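Local coordinates for protein CRISPR-associated endonuclease Cas9 (Campylobacter jejuni subsp. jejuni serotype O:2, PDB 5X2H) that acts as an RNA-guided endonuclease of CRISPR adaptive immunity, whose RuvC-like and HNH domains each cleave one strand of invading DNA, at residues P266-I278 against L400-M414. Sequence-based numbering, arbitrary orientation.
Sequences PLAFMFVALTRII and LNISFKALKLVTPLM. With nucleotides of chain B.
Phe271 and Leu407 illustrate how two helices interlock through alternating side chains. With CG anti to the backbone N (chi1 172°), the Phe271 ring reaches across into the opposite segment, where Leu407 CD2 and Ile402 CD1 make CH-pi contacts over one face, at 3.9 and 4.2 Å from the ring centroid. Thr275 OG1 lies over the centre of the opposite face. Met414 adds a Met-aromatic contact from an oblique direction, its SD 3.5 Å from Phe271 CE1.

The packing is reciprocal and largely apolar. Leu267 is a knob that sets CD1 against Leu407 CB and CD2 beside Thr411 OG1. In return, Thr411 sends CG2 between Met270 CG and Leu274 CD1, and Met414 lays CB and CE against Ile278 CD1. In the loop before helix 404-415, Leu400 CD1 rests 3.7 Å from Ala268 CB.

Both buried threonine hydroxyls turn back on their own helices. Thr275 OG1 donates to Phe271 O (2.7 Å) and Thr411 OG1 to Leu407 O; each carbonyl also accepts the threonine's backbone N-H, from the opposite face of its plane.

RNA borders the same core. Asn401 grips the A5 phosphate of chain B twice, its backbone N donating to OP1 and its ND2 to OP2, both 2.7 Å long, while the Phe271 ring edge meets the A4 and A5 riboses. Helix 294-307 covers another side of helix 266-288. Knobs-into-holes packing at a 41° crossing thus joins two helices of the alpha-helical recognition (REC) lobe of Cas9, along whose flank the guide RNA backbone runs.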
ATOM      1  N   PRO A 266       4.648  11.743 -31.184  1.00 67.26           N
ATOM      2  CA  PRO A 266       5.579  12.409 -32.114  1.00 71.54           C
ATOM      3  C   PRO A 266       6.213  13.662 -31.535  1.00 71.55           C
ATOM      4  O   PRO A 266       7.417  13.879 -31.714  1.00 74.14           O
ATOM      5  CB  PRO A 266       4.694  12.725 -33.329  1.00 72.11           C
ATOM      6  CG  PRO A 266       3.588  11.727 -33.261  1.00 72.62           C
ATOM      7  CD  PRO A 266       3.330  11.499 -31.796  1.00 69.23           C
ATOM      8  N   LEU A 267       5.433  14.491 -30.838  1.00 71.55           N
ATOM      9  CA  LEU A 267       5.992  15.684 -30.207  1.00 71.07           C
ATOM     10  C   LEU A 267       7.080  15.317 -29.207  1.00 67.45           C
ATOM     11  O   LEU A 267       8.155  15.930 -29.189  1.00 66.33           O
ATOM     12  CB  LEU A 267       4.884  16.482 -29.521  1.00 74.42           C
ATOM     13  CG  LEU A 267       4.572  17.874 -30.068  1.00 78.20           C
ATOM     14  CD1 LEU A 267       3.576  18.576 -29.159  1.00 77.81           C
ATOM     15  CD2 LEU A 267       5.842  18.696 -30.224  1.00 78.46           C
ATOM     16  N   ALA A 268       6.817  14.313 -28.364  1.00 64.22           N
ATOM     17  CA  ALA A 268       7.801  13.898 -27.370  1.00 60.69           C
ATOM     18  C   ALA A 268       9.037  13.303 -28.030  1.00 61.52           C
ATOM     19  O   ALA A 268      10.164  13.576 -27.601  1.00 59.76           O
ATOM     20  CB  ALA A 268       7.178  12.898 -26.396  1.00 60.10           C
ATOM     21  N   PHE A 269       8.846  12.478 -29.064  1.00 65.42           N
ATOM     22  CA  PHE A 269       9.982  12.008 -29.851  1.00 69.45           C
ATOM     23  C   PHE A 269      10.763  13.180 -30.428  1.00 68.67           C
ATOM     24  O   PHE A 269      11.998  13.201 -30.378  1.00 68.97           O
ATOM     25  CB  PHE A 269       9.506  11.084 -30.973  1.00 75.65           C
ATOM     26  CG  PHE A 269       9.201   9.684 -30.523  1.00 80.61           C
ATOM     27  CD1 PHE A 269       9.896   9.113 -29.467  1.00 80.50           C
ATOM     28  CD2 PHE A 269       8.221   8.938 -31.157  1.00 83.37           C
ATOM     29  CE1 PHE A 269       9.617   7.823 -29.051  1.00 80.65           C
ATOM     30  CE2 PHE A 269       7.937   7.649 -30.745  1.00 84.96           C
ATOM     31  CZ  PHE A 269       8.638   7.090 -29.690  1.00 83.19           C
ATOM     32  N   MET A 270      10.055  14.170 -30.971  1.00 67.94           N
ATOM     33  CA  MET A 270      10.720  15.346 -31.517  1.00 69.23           C
ATOM     34  C   MET A 270      11.465  16.101 -30.423  1.00 69.50           C
ATOM     35  O   MET A 270      12.633  16.471 -30.593  1.00 72.56           O
ATOM     36  CB  MET A 270       9.696  16.251 -32.203  1.00 69.21           C
ATOM     37  CG  MET A 270      10.290  17.466 -32.888  1.00 72.64           C
ATOM     38  SD  MET A 270      11.189  17.047 -34.391  1.00 81.11           S
ATOM     39  CE  MET A 270       9.883  16.301 -35.364  1.00 83.11           C
ATOM     40  N   PHE A 271      10.812  16.317 -29.280  1.00 64.67           N
ATOM     41  CA  PHE A 271      11.432  17.093 -28.210  1.00 62.60           C
ATOM     42  C   PHE A 271      12.654  16.382 -27.642  1.00 60.87           C
ATOM     43  O   PHE A 271      13.698  17.007 -27.417  1.00 60.34           O
ATOM     44  CB  PHE A 271      10.416  17.372 -27.104  1.00 59.65           C
ATOM     45  CG  PHE A 271      11.015  18.009 -25.881  1.00 56.84           C
ATOM     46  CD1 PHE A 271      11.448  19.323 -25.910  1.00 55.48           C
ATOM     47  CD2 PHE A 271      11.142  17.292 -24.702  1.00 55.37           C
ATOM     48  CE1 PHE A 271      12.000  19.910 -24.788  1.00 54.50           C
ATOM     49  CE2 PHE A 271      11.693  17.876 -23.576  1.00 54.39           C
ATOM     50  CZ  PHE A 271      12.123  19.185 -23.619  1.00 54.56           C
ATOM     51  N   VAL A 272      12.544  15.075 -27.399  1.00 58.94           N
ATOM     52  CA  VAL A 272      13.664  14.335 -26.827  1.00 57.11           C
ATOM     53  C   VAL A 272      14.818  14.267 -27.818  1.00 58.60           C
ATOM     54  O   VAL A 272      15.978  14.495 -27.459  1.00 58.76           O
ATOM     55  CB  VAL A 272      13.216  12.933 -26.379  1.00 56.61           C
ATOM     56  CG1 VAL A 272      14.422  12.085 -26.009  1.00 55.56           C
ATOM     57  CG2 VAL A 272      12.263  13.040 -25.199  1.00 53.06           C
ATOM     58  N   ALA A 273      14.517  13.963 -29.084  1.00 59.95           N
ATOM     59  CA  ALA A 273      15.568  13.924 -30.096  1.00 64.20           C
ATOM     60  C   ALA A 273      16.263  15.275 -30.222  1.00 64.94           C
ATOM     61  O   ALA A 273      17.494  15.341 -30.316  1.00 66.46           O
ATOM     62  CB  ALA A 273      14.990  13.484 -31.441  1.00 65.71           C
ATOM     63  N   LEU A 274      15.492  16.365 -30.213  1.00 61.83           N
ATOM     64  CA  LEU A 274      16.102  17.691 -30.245  1.00 67.10           C
ATOM     65  C   LEU A 274      16.920  17.961 -28.991  1.00 65.58           C
ATOM     66  O   LEU A 274      17.950  18.641 -29.062  1.00 65.37           O
ATOM     67  CB  LEU A 274      15.029  18.768 -30.414  1.00 61.40           C
ATOM     68  CG  LEU A 274      14.328  18.837 -31.773  1.00 63.59           C
ATOM     69  CD1 LEU A 274      13.173  19.822 -31.728  1.00 62.94           C
ATOM     70  CD2 LEU A 274      15.317  19.209 -32.864  1.00 67.40           C
ATOM     71  N   THR A 275      16.488  17.436 -27.843  1.00 62.94           N
ATOM     72  CA  THR A 275      17.219  17.667 -26.602  1.00 58.16           C
ATOM     73  C   THR A 275      18.609  17.045 -26.659  1.00 60.37           C
ATOM     74  O   THR A 275      19.608  17.707 -26.363  1.00 60.41           O
ATOM     75  CB  THR A 275      16.430  17.119 -25.415  1.00 54.73           C
ATOM     76  OG1 THR A 275      15.203  17.848 -25.281  1.00 53.68           O
ATOM     77  CG2 THR A 275      17.236  17.257 -24.132  1.00 53.58           C
ATOM     78  N   ARG A 276      18.695  15.773 -27.059  1.00 61.83           N
ATOM     79  CA  ARG A 276      19.999  15.118 -27.138  1.00 63.80           C
ATOM     80  C   ARG A 276      20.882  15.772 -28.194  1.00 63.41           C
ATOM     81  O   ARG A 276      22.074  16.000 -27.957  1.00 63.53           O
ATOM     82  CB  ARG A 276      19.829  13.629 -27.443  1.00 66.57           C
ATOM     83  CG  ARG A 276      18.561  13.009 -26.888  1.00 67.10           C
ATOM     84  CD  ARG A 276      18.809  12.159 -25.655  1.00 66.17           C
ATOM     85  NE  ARG A 276      19.781  11.099 -25.905  1.00 68.69           N
ATOM     86  CZ  ARG A 276      20.908  10.948 -25.217  1.00 70.63           C
ATOM     87  NH1 ARG A 276      21.197  11.781 -24.228  1.00 71.89           N
ATOM     88  NH2 ARG A 276      21.739   9.957 -25.509  1.00 71.15           N
ATOM     89  N   ILE A 277      20.315  16.083 -29.361  1.00 64.66           N
ATOM     90  CA  ILE A 277      21.114  16.609 -30.466  1.00 68.97           C
ATOM     91  C   ILE A 277      21.636  18.001 -30.133  1.00 69.76           C
ATOM     92  O   ILE A 277      22.841  18.265 -30.221  1.00 72.21           O
ATOM     93  CB  ILE A 277      20.297  16.607 -31.770  1.00 68.05           C
ATOM     94  CG1 ILE A 277      20.031  15.172 -32.230  1.00 69.25           C
ATOM     95  CG2 ILE A 277      21.022  17.388 -32.853  1.00 76.05           C
ATOM     96  CD1 ILE A 277      19.110  15.077 -33.425  1.00 73.42           C
ATOM     97  N   ILE A 278      20.739  18.912 -29.745  1.00 67.84           N
ATOM     98  CA  ILE A 278      21.149  20.279 -29.429  1.00 68.05           C
ATOM     99  C   ILE A 278      22.152  20.286 -28.283  1.00 65.70           C
ATOM    100  O   ILE A 278      23.159  21.004 -28.324  1.00 64.30           O
ATOM    101  CB  ILE A 278      19.918  21.147 -29.106  1.00 68.48           C
ATOM    102  CG1 ILE A 278      19.014  21.268 -30.332  1.00 70.02           C
ATOM    103  CG2 ILE A 278      20.340  22.521 -28.619  1.00 60.70           C
ATOM    104  CD1 ILE A 278      17.656  21.855 -30.027  1.00 67.86           C
ATOM    105  N   LEU A 400       6.860  12.062 -20.254  1.00 56.02           N
ATOM    106  CA  LEU A 400       7.791  13.134 -19.943  1.00 54.13           C
ATOM    107  C   LEU A 400       7.336  13.847 -18.670  1.00 52.48           C
ATOM    108  O   LEU A 400       6.337  13.485 -18.044  1.00 53.26           O
ATOM    109  CB  LEU A 400       7.888  14.120 -21.106  1.00 51.44           C
ATOM    110  CG  LEU A 400       8.338  13.598 -22.472  1.00 52.11           C
ATOM    111  CD1 LEU A 400       8.386  14.740 -23.475  1.00 53.87           C
ATOM    112  CD2 LEU A 400       9.691  12.910 -22.381  1.00 51.91           C
ATOM    113  N   ASN A 401       8.073  14.883 -18.284  1.00 50.37           N
ATOM    114  CA  ASN A 401       7.701  15.699 -17.137  1.00 46.32           C
ATOM    115  C   ASN A 401       6.980  16.983 -17.530  1.00 48.27           C
ATOM    116  O   ASN A 401       6.616  17.766 -16.648  1.00 50.39           O
ATOM    117  CB  ASN A 401       8.940  16.027 -16.299  1.00 43.51           C
ATOM    118  CG  ASN A 401       9.416  14.840 -15.488  1.00 44.39           C
ATOM    119  OD1 ASN A 401       8.634  14.211 -14.778  1.00 45.75           O
ATOM    120  ND2 ASN A 401      10.698  14.514 -15.604  1.00 42.92           N
ATOM    121  N   ILE A 402       6.758  17.215 -18.825  1.00 47.11           N
ATOM    122  CA  ILE A 402       6.043  18.391 -19.297  1.00 51.20           C
ATOM    123  C   ILE A 402       4.910  17.953 -20.216  1.00 53.00           C
ATOM    124  O   ILE A 402       4.916  16.854 -20.773  1.00 56.33           O
ATOM    125  CB  ILE A 402       6.974  19.390 -20.017  1.00 51.61           C
ATOM    126  CG1 ILE A 402       7.703  18.705 -21.172  1.00 49.97           C
ATOM    127  CG2 ILE A 402       7.970  19.992 -19.031  1.00 50.80           C
ATOM    128  CD1 ILE A 402       8.755  19.576 -21.824  1.00 51.35           C
ATOM    129  N   SER A 403       3.931  18.840 -20.373  1.00 53.51           N
ATOM    130  CA  SER A 403       2.698  18.540 -21.086  1.00 54.57           C
ATOM    131  C   SER A 403       2.846  18.773 -22.588  1.00 56.81           C
ATOM    132  O   SER A 403       3.853  19.291 -23.074  1.00 57.05           O
ATOM    133  CB  SER A 403       1.551  19.393 -20.548  1.00 54.83           C
ATOM    134  OG  SER A 403       1.806  20.774 -20.750  1.00 56.57           O
ATOM    135  N   PHE A 404       1.802  18.378 -23.327  1.00 58.27           N
ATOM    136  CA  PHE A 404       1.709  18.722 -24.742  1.00 63.02           C
ATOM    137  C   PHE A 404       1.641  20.229 -24.946  1.00 64.50           C
ATOM    138  O   PHE A 404       2.168  20.748 -25.937  1.00 62.91           O
ATOM    139  CB  PHE A 404       0.479  18.062 -25.369  1.00 65.76           C
ATOM    140  CG  PHE A 404       0.695  16.640 -25.791  1.00 69.97           C
ATOM    141  CD1 PHE A 404       1.953  16.192 -26.155  1.00 70.65           C
ATOM    142  CD2 PHE A 404      -0.367  15.750 -25.836  1.00 72.93           C
ATOM    143  CE1 PHE A 404       2.149  14.884 -26.550  1.00 72.83           C
ATOM    144  CE2 PHE A 404      -0.176  14.441 -26.228  1.00 74.06           C
ATOM    145  CZ  PHE A 404       1.083  14.006 -26.585  1.00 74.92           C
ATOM    146  N   LYS A 405       0.987  20.944 -24.026  1.00 68.23           N
ATOM    147  CA  LYS A 405       0.874  22.392 -24.155  1.00 68.53           C
ATOM    148  C   LYS A 405       2.244  23.056 -24.110  1.00 66.98           C
ATOM    149  O   LYS A 405       2.520  23.982 -24.882  1.00 67.37           O
ATOM    150  CB  LYS A 405      -0.031  22.944 -23.053  1.00 68.36           C
ATOM    151  CG  LYS A 405      -0.380  24.411 -23.211  1.00 70.21           C
ATOM    152  CD  LYS A 405      -1.234  24.902 -22.053  1.00 70.47           C
ATOM    153  CE  LYS A 405      -1.719  26.319 -22.299  1.00 73.64           C
ATOM    154  NZ  LYS A 405      -2.482  26.859 -21.143  1.00 74.78           N
ATOM    155  N   ALA A 406       3.121  22.589 -23.219  1.00 59.35           N
ATOM    156  CA  ALA A 406       4.471  23.137 -23.159  1.00 56.05           C
ATOM    157  C   ALA A 406       5.312  22.679 -24.342  1.00 56.36           C
ATOM    158  O   ALA A 406       6.172  23.429 -24.816  1.00 61.72           O
ATOM    159  CB  ALA A 406       5.142  22.744 -21.844  1.00 52.15           C
ATOM    160  N   LEU A 407       5.081  21.457 -24.829  1.00 52.59           N
ATOM    161  CA  LEU A 407       5.832  20.962 -25.977  1.00 54.85           C
ATOM    162  C   LEU A 407       5.494  21.745 -27.239  1.00 57.87           C
ATOM    163  O   LEU A 407       6.374  22.005 -28.066  1.00 58.74           O
ATOM    164  CB  LEU A 407       5.559  19.473 -26.181  1.00 55.57           C
ATOM    165  CG  LEU A 407       6.154  18.518 -25.145  1.00 59.16           C
ATOM    166  CD1 LEU A 407       5.716  17.090 -25.415  1.00 61.07           C
ATOM    167  CD2 LEU A 407       7.666  18.623 -25.134  1.00 61.19           C
ATOM    168  N   LYS A 408       4.227  22.134 -27.402  1.00 59.99           N
ATOM    169  CA  LYS A 408       3.826  22.915 -28.568  1.00 63.12           C
ATOM    170  C   LYS A 408       4.528  24.265 -28.630  1.00 66.12           C
ATOM    171  O   LYS A 408       4.626  24.851 -29.713  1.00 69.74           O
ATOM    172  CB  LYS A 408       2.311  23.124 -28.563  1.00 62.25           C
ATOM    173  CG  LYS A 408       1.509  21.930 -29.044  1.00 65.43           C
ATOM    174  CD  LYS A 408       0.032  22.109 -28.731  1.00 69.18           C
ATOM    175  CE  LYS A 408      -0.838  21.418 -29.767  1.00 73.80           C
ATOM    176  NZ  LYS A 408      -0.737  22.089 -31.093  1.00 76.29           N
ATOM    177  N   LEU A 409       5.018  24.770 -27.500  1.00 66.57           N
ATOM    178  CA  LEU A 409       5.691  26.061 -27.434  1.00 65.07           C
ATOM    179  C   LEU A 409       7.206  25.944 -27.510  1.00 64.25           C
ATOM    180  O   LEU A 409       7.845  26.699 -28.248  1.00 65.33           O
ATOM    181  CB  LEU A 409       5.301  26.786 -26.141  1.00 62.43           C
ATOM    182  CG  LEU A 409       3.812  27.079 -25.945  1.00 62.64           C
ATOM    183  CD1 LEU A 409       3.540  27.528 -24.517  1.00 60.63           C
ATOM    184  CD2 LEU A 409       3.342  28.130 -26.941  1.00 62.78           C
ATOM    185  N   VAL A 410       7.795  25.006 -26.766  1.00 63.93           N
ATOM    186  CA  VAL A 410       9.248  24.910 -26.691  1.00 60.72           C
ATOM    187  C   VAL A 410       9.824  24.273 -27.950  1.00 61.23           C
ATOM    188  O   VAL A 410      10.876  24.692 -28.445  1.00 61.37           O
ATOM    189  CB  VAL A 410       9.653  24.133 -25.425  1.00 58.70           C
ATOM    190  CG1 VAL A 410      11.160  23.963 -25.360  1.00 59.88           C
ATOM    191  CG2 VAL A 410       9.135  24.841 -24.182  1.00 57.37           C
ATOM    192  N   THR A 411       9.147  23.259 -28.487  1.00 60.76           N
ATOM    193  CA  THR A 411       9.692  22.524 -29.625  1.00 62.55           C
ATOM    194  C   THR A 411       9.909  23.381 -30.870  1.00 62.53           C
ATOM    195  O   THR A 411      10.943  23.189 -31.534  1.00 63.03           O
ATOM    196  CB  THR A 411       8.790  21.327 -29.949  1.00 63.83           C
ATOM    197  OG1 THR A 411       8.404  20.675 -28.732  1.00 63.79           O
ATOM    198  CG2 THR A 411       9.526  20.334 -30.827  1.00 65.11           C
ATOM    199  N   PRO A 412       9.015  24.304 -31.257  1.00 63.72           N
ATOM    200  CA  PRO A 412       9.317  25.130 -32.441  1.00 66.11           C
ATOM    201  C   PRO A 412      10.580  25.956 -32.294  1.00 65.30           C
ATOM    202  O   PRO A 412      11.319  26.124 -33.273  1.00 66.66           O
ATOM    203  CB  PRO A 412       8.070  26.016 -32.577  1.00 66.44           C
ATOM    204  CG  PRO A 412       6.990  25.241 -31.930  1.00 66.82           C
ATOM    205  CD  PRO A 412       7.640  24.537 -30.777  1.00 63.07           C
ATOM    206  N   LEU A 413      10.854  26.481 -31.096  1.00 63.93           N
ATOM    207  CA  LEU A 413      12.070  27.263 -30.901  1.00 61.57           C
ATOM    208  C   LEU A 413      13.306  26.372 -30.913  1.00 61.87           C
ATOM    209  O   LEU A 413      14.353  26.762 -31.441  1.00 61.90           O
ATOM    210  CB  LEU A 413      11.990  28.050 -29.595  1.00 60.31           C
ATOM    211  CG  LEU A 413      10.834  29.042 -29.455  1.00 59.65           C
ATOM    212  CD1 LEU A 413      11.005  29.870 -28.192  1.00 56.32           C
ATOM    213  CD2 LEU A 413      10.738  29.939 -30.677  1.00 62.70           C
ATOM    214  N   MET A 414      13.202  25.171 -30.337  1.00 60.72           N
ATOM    215  CA  MET A 414      14.319  24.234 -30.384  1.00 63.48           C
ATOM    216  C   MET A 414      14.553  23.716 -31.798  1.00 68.91           C
ATOM    217  O   MET A 414      15.686  23.366 -32.149  1.00 69.88           O
ATOM    218  CB  MET A 414      14.076  23.072 -29.418  1.00 63.44           C
ATOM    219  CG  MET A 414      13.947  23.494 -27.958  1.00 61.47           C
ATOM    220  SD  MET A 414      13.798  22.102 -26.816  1.00 60.68           S
ATOM    221  CE  MET A 414      15.426  21.369 -26.943  1.00 61.40           C
TER
ATOM    222  P     A B   5      11.913  15.728 -18.830  1.00 46.82           P
ATOM    223  OP1   A B   5      10.615  15.145 -19.254  1.00 47.82           O
ATOM    224  OP2   A B   5      12.317  15.638 -17.407  1.00 51.18           O
ATOM    225  O5'   A B   5      13.068  15.069 -19.703  1.00 46.68           O
ATOM    226  C5'   A B   5      13.137  15.311 -21.099  1.00 49.34           C
ATOM    227  C4'   A B   5      14.463  14.888 -21.678  1.00 49.95           C
ATOM    228  O4'   A B   5      15.544  15.661 -21.096  1.00 48.97           O
ATOM    229  C3'   A B   5      14.876  13.451 -21.424  1.00 51.13           C
ATOM    230  O3'   A B   5      14.203  12.525 -22.255  1.00 53.07           O
ATOM    231  C2'   A B   5      16.381  13.507 -21.644  1.00 51.60           C
ATOM    232  O2'   A B   5      16.689  13.553 -23.030  1.00 50.96           O
ATOM    233  C1'   A B   5      16.715  14.869 -21.037  1.00 51.90           C
ATOM    234  N9    A B   5      17.147  14.740 -19.632  1.00 52.13           N
ATOM    235  C8    A B   5      16.464  15.063 -18.485  1.00 50.67           C
ATOM    236  N7    A B   5      17.136  14.811 -17.387  1.00 50.09           N
ATOM    237  C5    A B   5      18.339  14.288 -17.841  1.00 51.46           C
ATOM    238  C6    A B   5      19.485  13.823 -17.174  1.00 52.80           C
ATOM    239  N6    A B   5      19.618  13.811 -15.845  1.00 53.45           N
ATOM    240  N1    A B   5      20.508  13.364 -17.928  1.00 54.33           N
ATOM    241  C2    A B   5      20.379  13.374 -19.261  1.00 54.28           C
ATOM    242  N3    A B   5      19.354  13.785 -20.002  1.00 52.59           N
ATOM    243  C4    A B   5      18.356  14.236 -19.222  1.00 52.04           C
ATOM    244  P     U B   6      13.861  11.059 -21.699  1.00 51.31           P
ATOM    245  OP1   U B   6      12.913  10.419 -22.645  1.00 53.03           O
ATOM    246  OP2   U B   6      13.491  11.187 -20.267  1.00 47.87           O
ATOM    247  O5'   U B   6      15.251  10.291 -21.799  1.00 54.33           O
ATOM    248  C5'   U B   6      15.924  10.188 -23.045  1.00 59.68           C
ATOM    249  C4'   U B   6      17.296   9.586 -22.888  1.00 64.27           C
ATOM    250  O4'   U B   6      18.139  10.470 -22.107  1.00 66.70           O
ATOM    251  C3'   U B   6      17.362   8.266 -22.141  1.00 63.66           C
ATOM    252  O3'   U B   6      17.003   7.156 -22.943  1.00 66.31           O
ATOM    253  C2'   U B   6      18.803   8.234 -21.655  1.00 64.08           C
ATOM    254  O2'   U B   6      19.680   7.858 -22.706  1.00 66.51           O
ATOM    255  C1'   U B   6      19.045   9.710 -21.333  1.00 65.81           C
ATOM    256  N1    U B   6      18.817  10.010 -19.903  1.00 64.26           N
ATOM    257  C2    U B   6      19.833   9.690 -19.023  1.00 66.23           C
ATOM    258  O2    U B   6      20.884   9.183 -19.380  1.00 68.23           O
ATOM    259  N3    U B   6      19.572   9.985 -17.709  1.00 64.75           N
ATOM    260  C4    U B   6      18.424  10.558 -17.200  1.00 63.31           C
ATOM    261  O4    U B   6      18.341  10.765 -15.989  1.00 65.39           O
ATOM    262  C5    U B   6      17.421  10.856 -18.175  1.00 61.30           C
ATOM    263  C6    U B   6      17.647  10.579 -19.463  1.00 61.90           C
ATOM    264  P     A B   4      11.415  19.389 -14.650  1.00 47.06           P
ATOM    265  OP1   A B   4       9.997  18.980 -14.782  1.00 45.09           O
ATOM    266  OP2   A B   4      12.270  18.776 -13.600  1.00 51.44           O
ATOM    267  O5'   A B   4      12.136  19.166 -16.054  1.00 48.98           O
ATOM    268  C5'   A B   4      11.601  19.736 -17.237  1.00 48.39           C
ATOM    269  C4'   A B   4      12.500  19.531 -18.430  1.00 47.15           C
ATOM    270  O4'   A B   4      13.749  20.260 -18.272  1.00 48.06           O
ATOM    271  C3'   A B   4      12.960  18.114 -18.702  1.00 46.00           C
ATOM    272  O3'   A B   4      11.958  17.279 -19.249  1.00 47.24           O
ATOM    273  C2'   A B   4      14.152  18.350 -19.617  1.00 48.24           C
ATOM    274  O2'   A B   4      13.720  18.732 -20.914  1.00 49.45           O
ATOM    275  C1'   A B   4      14.787  19.566 -18.943  1.00 48.51           C
ATOM    276  N9    A B   4      15.793  19.130 -17.958  1.00 50.64           N
ATOM    277  C8    A B   4      15.675  19.010 -16.596  1.00 50.92           C
ATOM    278  N7    A B   4      16.758  18.552 -16.011  1.00 51.62           N
ATOM    279  C5    A B   4      17.640  18.338 -17.061  1.00 52.04           C
ATOM    280  C6    A B   4      18.960  17.856 -17.112  1.00 52.32           C
ATOM    281  N6    A B   4      19.657  17.489 -16.035  1.00 49.07           N
ATOM    282  N1    A B   4      19.553  17.768 -18.324  1.00 56.78           N
ATOM    283  C2    A B   4      18.855  18.140 -19.406  1.00 57.92           C
ATOM    284  N3    A B   4      17.610  18.606 -19.487  1.00 55.29           N
ATOM    285  C4    A B   4      17.054  18.683 -18.266  1.00 52.89           C
TER